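Local structure of beta-galactosidase (Bacillus circulans, 4MAD) at residues 171-183 with 201-215. The protein probably hydrolyses terminal non-reducing beta-D-galactose residues in beta-D-galactosides, as a member of glycosyl hydrolase family 35. Residues are numbered along the deposited sequence; the frame is centred on the assembly and turned at random.
Sequences EYGSFGNDQKYLQ and SDGPEPSMLSGGMIE
D202 meets G173 with its carboxylate. CB carries CG anti to the carbonyl carbon (chi1 -75°), which brings the carboxylate up to the backbone of the 3-10 turn 172-174, CG lying 4.0 Å from G173 N. OD1 accepts from G173 N at 2.9 Å, met nearly along its C-O axis, and also accepts from a water, 2.7 Å from OD1, that bonds S174 OG and G203 N as well. OD2 lies 2.8 Å from a second water, which accepts from Y172 N and also bonds G212 O. With D202 replaced by an alanine, G173 N is likely to lose its acceptor, and both waters a partner. D202 ends strand 197-202 of the (beta/alpha)8 barrel; E171, the predicted proton donor, is on the loop after strand 163-167, OE2 hydrogen-bonded to N222 ND2 and its side chain about 4 Å from that of E247, the predicted nucleophile. G173 and G211 let helix 206-212 come close: G173 CA sits 3.3 Å from M208 O in a CA-H...O contact, and a CB on G173 would clash there, as one on G211 would with G176 O. Next to it, the M208 methyl CE lies 3.5 Å from S174 OG. Farther along, Y172 turns the CD2 edge of its ring to G211 O, and the L182 methyl CD1 approaches the same oxygen at 3.5 Å while L182 CB packs on I214 CG1.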
loop_
_atom_site.group_PDB
_atom_site.type_symbol
_atom_site.label_atom_id
_atom_site.label_comp_id
_atom_site.label_asym_id
_atom_site.label_seq_id
_atom_site.Cartn_x
_atom_site.Cartn_y
_atom_site.Cartn_z
ATOM N N GLU A 171 -1.853 -11.871 11.471
ATOM C CA GLU A 171 -0.552 -12.239 11.956
ATOM C C GLU A 171 -0.286 -11.571 13.326
ATOM O O GLU A 171 0.740 -11.002 13.542
ATOM C CB GLU A 171 0.519 -11.885 10.923
ATOM C CG GLU A 171 0.587 -12.788 9.746
ATOM C CD GLU A 171 1.876 -12.685 8.900
ATOM O OE1 GLU A 171 2.444 -11.596 8.854
ATOM O OE2 GLU A 171 2.261 -13.695 8.301
ATOM N N TYR A 172 -1.255 -11.656 14.225
ATOM C CA TYR A 172 -1.159 -10.916 15.467
ATOM C C TYR A 172 0.054 -11.331 16.290
ATOM O O TYR A 172 0.645 -10.535 16.926
ATOM C CB TYR A 172 -2.418 -10.949 16.292
ATOM C CG TYR A 172 -2.346 -10.074 17.506
ATOM C CD1 TYR A 172 -2.272 -8.694 17.408
ATOM C CD2 TYR A 172 -2.271 -10.610 18.771
ATOM C CE1 TYR A 172 -2.179 -7.916 18.503
ATOM C CE2 TYR A 172 -2.155 -9.813 19.864
ATOM C CZ TYR A 172 -2.125 -8.469 19.730
ATOM O OH TYR A 172 -2.037 -7.681 20.812
ATOM N N GLY A 173 0.405 -12.606 16.215
ATOM C CA GLY A 173 1.467 -13.163 16.981
ATOM C C GLY A 173 2.816 -12.585 16.680
ATOM O O GLY A 173 3.772 -12.794 17.382
ATOM N N SER A 174 2.888 -11.919 15.557
ATOM C CA SER A 174 4.092 -11.240 15.157
ATOM C C SER A 174 4.228 -9.855 15.783
ATOM O O SER A 174 5.260 -9.276 15.689
ATOM C CB SER A 174 4.201 -11.138 13.649
ATOM O OG SER A 174 4.226 -12.379 13.013
ATOM N N PHE A 175 3.166 -9.345 16.386
ATOM C CA PHE A 175 3.144 -8.024 16.966
ATOM C C PHE A 175 2.845 -7.966 18.478
ATOM O O PHE A 175 3.303 -7.107 19.164
ATOM C CB PHE A 175 2.113 -7.169 16.247
ATOM C CG PHE A 175 1.956 -5.781 16.823
ATOM C CD1 PHE A 175 2.691 -4.745 16.380
ATOM C CD2 PHE A 175 1.124 -5.537 17.863
ATOM C CE1 PHE A 175 2.528 -3.493 16.931
ATOM C CE2 PHE A 175 1.000 -4.317 18.393
ATOM C CZ PHE A 175 1.718 -3.311 17.931
ATOM N N GLY A 176 2.034 -8.894 18.941
ATOM C CA GLY A 176 1.517 -8.848 20.283
ATOM C C GLY A 176 1.044 -10.143 20.881
ATOM O O GLY A 176 1.036 -11.154 20.236
ATOM N N ASN A 177 0.666 -10.080 22.147
ATOM C CA ASN A 177 0.037 -11.205 22.814
ATOM C C ASN A 177 -1.225 -10.872 23.633
ATOM O O ASN A 177 -1.514 -11.539 24.550
ATOM C CB ASN A 177 1.032 -11.931 23.677
ATOM C CG ASN A 177 1.288 -11.215 24.912
ATOM O OD1 ASN A 177 1.011 -10.074 25.000
ATOM N ND2 ASN A 177 1.804 -11.888 25.875
ATOM N N ASP A 178 -1.943 -9.838 23.274
ATOM C CA ASP A 178 -3.088 -9.414 24.029
ATOM C C ASP A 178 -4.340 -10.168 23.693
ATOM O O ASP A 178 -5.043 -9.830 22.814
ATOM C CB ASP A 178 -3.338 -7.929 23.833
ATOM C CG ASP A 178 -4.263 -7.335 24.873
ATOM O OD1 ASP A 178 -5.200 -7.985 25.284
ATOM O OD2 ASP A 178 -4.045 -6.183 25.222
ATOM N N GLN A 179 -4.594 -11.172 24.518
ATOM C CA GLN A 179 -5.722 -12.054 24.365
ATOM C C GLN A 179 -7.055 -11.375 24.576
ATOM O O GLN A 179 -7.993 -11.654 23.903
ATOM C CB GLN A 179 -5.515 -13.389 25.095
ATOM C CG GLN A 179 -6.568 -14.445 24.855
ATOM C CD GLN A 179 -6.474 -15.177 23.543
ATOM O OE1 GLN A 179 -5.455 -15.193 22.884
ATOM N NE2 GLN A 179 -7.549 -15.819 23.189
ATOM N N LYS A 180 -7.106 -10.435 25.490
ATOM C CA LYS A 180 -8.317 -9.717 25.685
ATOM C C LYS A 180 -8.676 -8.972 24.421
ATOM O O LYS A 180 -9.801 -8.907 24.071
ATOM C CB LYS A 180 -8.194 -8.728 26.828
ATOM C CG LYS A 180 -8.429 -9.300 28.174
ATOM C CD LYS A 180 -8.647 -8.226 29.228
ATOM C CE LYS A 180 -10.050 -7.654 29.207
ATOM N NZ LYS A 180 -11.003 -8.190 30.231
ATOM N N TYR A 181 -7.694 -8.376 23.788
ATOM C CA TYR A 181 -7.933 -7.695 22.526
ATOM C C TYR A 181 -8.436 -8.647 21.440
ATOM O O TYR A 181 -9.376 -8.361 20.783
ATOM C CB TYR A 181 -6.634 -7.091 22.042
ATOM C CG TYR A 181 -6.590 -6.614 20.595
ATOM C CD1 TYR A 181 -7.555 -5.832 20.069
ATOM C CD2 TYR A 181 -5.546 -6.921 19.792
ATOM C CE1 TYR A 181 -7.476 -5.400 18.768
ATOM C CE2 TYR A 181 -5.483 -6.513 18.516
ATOM C CZ TYR A 181 -6.437 -5.749 18.003
ATOM O OH TYR A 181 -6.331 -5.348 16.741
ATOM N N LEU A 182 -7.787 -9.791 21.293
ATOM C CA LEU A 182 -8.194 -10.733 20.276
ATOM C C LEU A 182 -9.624 -11.238 20.516
ATOM O O LEU A 182 -10.397 -11.354 19.631
ATOM C CB LEU A 182 -7.244 -11.901 20.224
ATOM C CG LEU A 182 -5.846 -11.627 19.708
ATOM C CD1 LEU A 182 -4.962 -12.845 19.791
ATOM C CD2 LEU A 182 -5.891 -11.113 18.339
ATOM N N GLN A 183 -9.931 -11.523 21.764
ATOM C CA GLN A 183 -11.244 -11.963 22.141
ATOM C C GLN A 183 -12.282 -10.922 21.893
ATOM O O GLN A 183 -13.332 -11.207 21.446
ATOM C CB GLN A 183 -11.274 -12.514 23.566
ATOM C CG GLN A 183 -10.472 -13.767 23.691
ATOM C CD GLN A 183 -10.606 -14.468 24.987
ATOM O OE1 GLN A 183 -11.504 -14.228 25.708
ATOM N NE2 GLN A 183 -9.674 -15.328 25.292
ATOM N N SER A 201 -4.499 -15.994 11.100
ATOM C CA SER A 201 -3.304 -16.472 10.451
ATOM C C SER A 201 -2.089 -15.986 11.196
ATOM O O SER A 201 -2.108 -14.966 11.760
ATOM C CB SER A 201 -3.256 -16.076 8.969
ATOM O OG SER A 201 -3.072 -14.704 8.748
ATOM N N ASP A 202 -1.064 -16.796 11.201
ATOM C CA ASP A 202 0.192 -16.434 11.794
ATOM C C ASP A 202 1.346 -17.176 11.124
ATOM O O ASP A 202 1.128 -18.096 10.418
ATOM C CB ASP A 202 0.219 -16.755 13.257
ATOM C CG ASP A 202 -0.585 -15.809 14.075
ATOM O OD1 ASP A 202 -0.123 -14.719 14.346
ATOM O OD2 ASP A 202 -1.674 -16.188 14.448
ATOM N N GLY A 203 2.569 -16.729 11.378
ATOM C CA GLY A 203 3.740 -17.485 11.004
ATOM C C GLY A 203 3.862 -18.733 11.867
ATOM O O GLY A 203 3.431 -18.756 12.937
ATOM N N PRO A 204 4.473 -19.764 11.332
ATOM C CA PRO A 204 4.491 -21.075 11.968
ATOM C C PRO A 204 5.597 -21.198 12.989
ATOM O O PRO A 204 6.466 -21.965 12.790
ATOM C CB PRO A 204 4.815 -22.014 10.804
ATOM C CG PRO A 204 5.506 -21.234 9.853
ATOM C CD PRO A 204 5.032 -19.809 9.992
ATOM N N GLU A 205 5.542 -20.418 14.043
ATOM C CA GLU A 205 6.600 -20.369 15.031
ATOM C C GLU A 205 5.897 -20.322 16.345
ATOM O O GLU A 205 4.875 -19.736 16.451
ATOM C CB GLU A 205 7.475 -19.122 14.829
ATOM C CG GLU A 205 8.090 -19.117 13.496
ATOM C CD GLU A 205 8.821 -17.851 13.104
ATOM O OE1 GLU A 205 9.408 -17.214 13.944
ATOM O OE2 GLU A 205 8.815 -17.555 11.892
ATOM N N PRO A 206 6.498 -20.893 17.358
ATOM C CA PRO A 206 5.799 -20.978 18.617
ATOM C C PRO A 206 5.398 -19.614 19.169
ATOM O O PRO A 206 4.311 -19.462 19.618
ATOM C CB PRO A 206 6.834 -21.654 19.524
ATOM C CG PRO A 206 7.574 -22.451 18.679
ATOM C CD PRO A 206 7.653 -21.792 17.349
ATOM N N SER A 207 6.268 -18.637 19.092
ATOM C CA SER A 207 5.917 -17.337 19.624
ATOM C C SER A 207 4.703 -16.796 18.886
ATOM O O SER A 207 3.847 -16.233 19.454
ATOM C CB SER A 207 7.060 -16.352 19.504
ATOM O OG SER A 207 7.306 -16.029 18.181
ATOM N N MET A 208 4.697 -16.933 17.579
ATOM C CA MET A 208 3.597 -16.400 16.802
ATOM C C MET A 208 2.255 -17.094 17.021
ATOM O O MET A 208 1.248 -16.499 17.076
ATOM C CB MET A 208 3.959 -16.380 15.324
ATOM C CG MET A 208 5.178 -15.550 15.059
ATOM S SD MET A 208 5.735 -15.827 13.389
ATOM C CE MET A 208 6.955 -14.542 13.237
ATOM N N LEU A 209 2.299 -18.395 17.055
ATOM C CA LEU A 209 1.127 -19.167 17.337
ATOM C C LEU A 209 0.608 -18.942 18.765
ATOM O O LEU A 209 -0.558 -18.862 18.988
ATOM C CB LEU A 209 1.388 -20.637 17.100
ATOM C CG LEU A 209 1.764 -20.955 15.677
ATOM C CD1 LEU A 209 2.323 -22.296 15.599
ATOM C CD2 LEU A 209 0.495 -20.906 14.876
ATOM N N SER A 210 1.503 -18.866 19.724
ATOM C CA SER A 210 1.025 -18.585 21.069
ATOM C C SER A 210 0.377 -17.206 21.162
ATOM O O SER A 210 -0.611 -17.034 21.776
ATOM C CB SER A 210 2.117 -18.712 22.139
ATOM O OG SER A 210 2.724 -19.945 22.135
ATOM N N GLY A 211 1.008 -16.218 20.580
ATOM C CA GLY A 211 0.475 -14.881 20.611
ATOM C C GLY A 211 -0.780 -14.612 19.830
ATOM O O GLY A 211 -1.585 -13.818 20.198
ATOM N N GLY A 212 -0.846 -15.215 18.653
ATOM C CA GLY A 212 -1.917 -14.934 17.737
ATOM C C GLY A 212 -3.176 -15.781 17.661
ATOM O O GLY A 212 -4.100 -15.361 17.076
ATOM N N MET A 213 -3.164 -16.990 18.205
ATOM C CA MET A 213 -4.347 -17.830 18.195
ATOM C C MET A 213 -5.355 -17.321 19.213
ATOM O O MET A 213 -4.985 -16.785 20.232
ATOM C CB MET A 213 -4.004 -19.291 18.422
ATOM C CG MET A 213 -3.024 -19.858 17.462
ATOM S SD MET A 213 -2.623 -21.589 17.715
ATOM C CE MET A 213 -4.243 -22.241 17.751
ATOM N N ILE A 214 -6.620 -17.481 18.877
ATOM C CA ILE A 214 -7.722 -17.166 19.727
ATOM C C ILE A 214 -8.533 -18.422 20.128
ATOM O O ILE A 214 -8.809 -19.266 19.339
ATOM C CB ILE A 214 -8.679 -16.165 19.118
ATOM C CG1 ILE A 214 -7.952 -15.079 18.343
ATOM C CG2 ILE A 214 -9.473 -15.552 20.189
ATOM C CD1 ILE A 214 -8.830 -14.197 17.598
ATOM N N GLU A 215 -8.910 -18.488 21.389
ATOM C CA GLU A 215 -9.624 -19.615 21.840
ATOM C C GLU A 215 -10.887 -19.681 21.024
ATOM O O GLU A 215 -11.564 -18.727 20.839
ATOM C CB GLU A 215 -9.949 -19.490 23.332
ATOM C CG GLU A 215 -10.720 -20.613 23.892
ATOM C CD GLU A 215 -10.024 -21.972 23.776
ATOM O OE1 GLU A 215 -9.188 -22.152 22.900
ATOM O OE2 GLU A 215 -10.343 -22.882 24.559
HETATM O O HOH W 1 -3.326 -13.921 14.580
HETATM O O HOH W 2 6.375 -13.397 17.478
HETATM O O HOH W 3 2.197 -14.373 12.976
#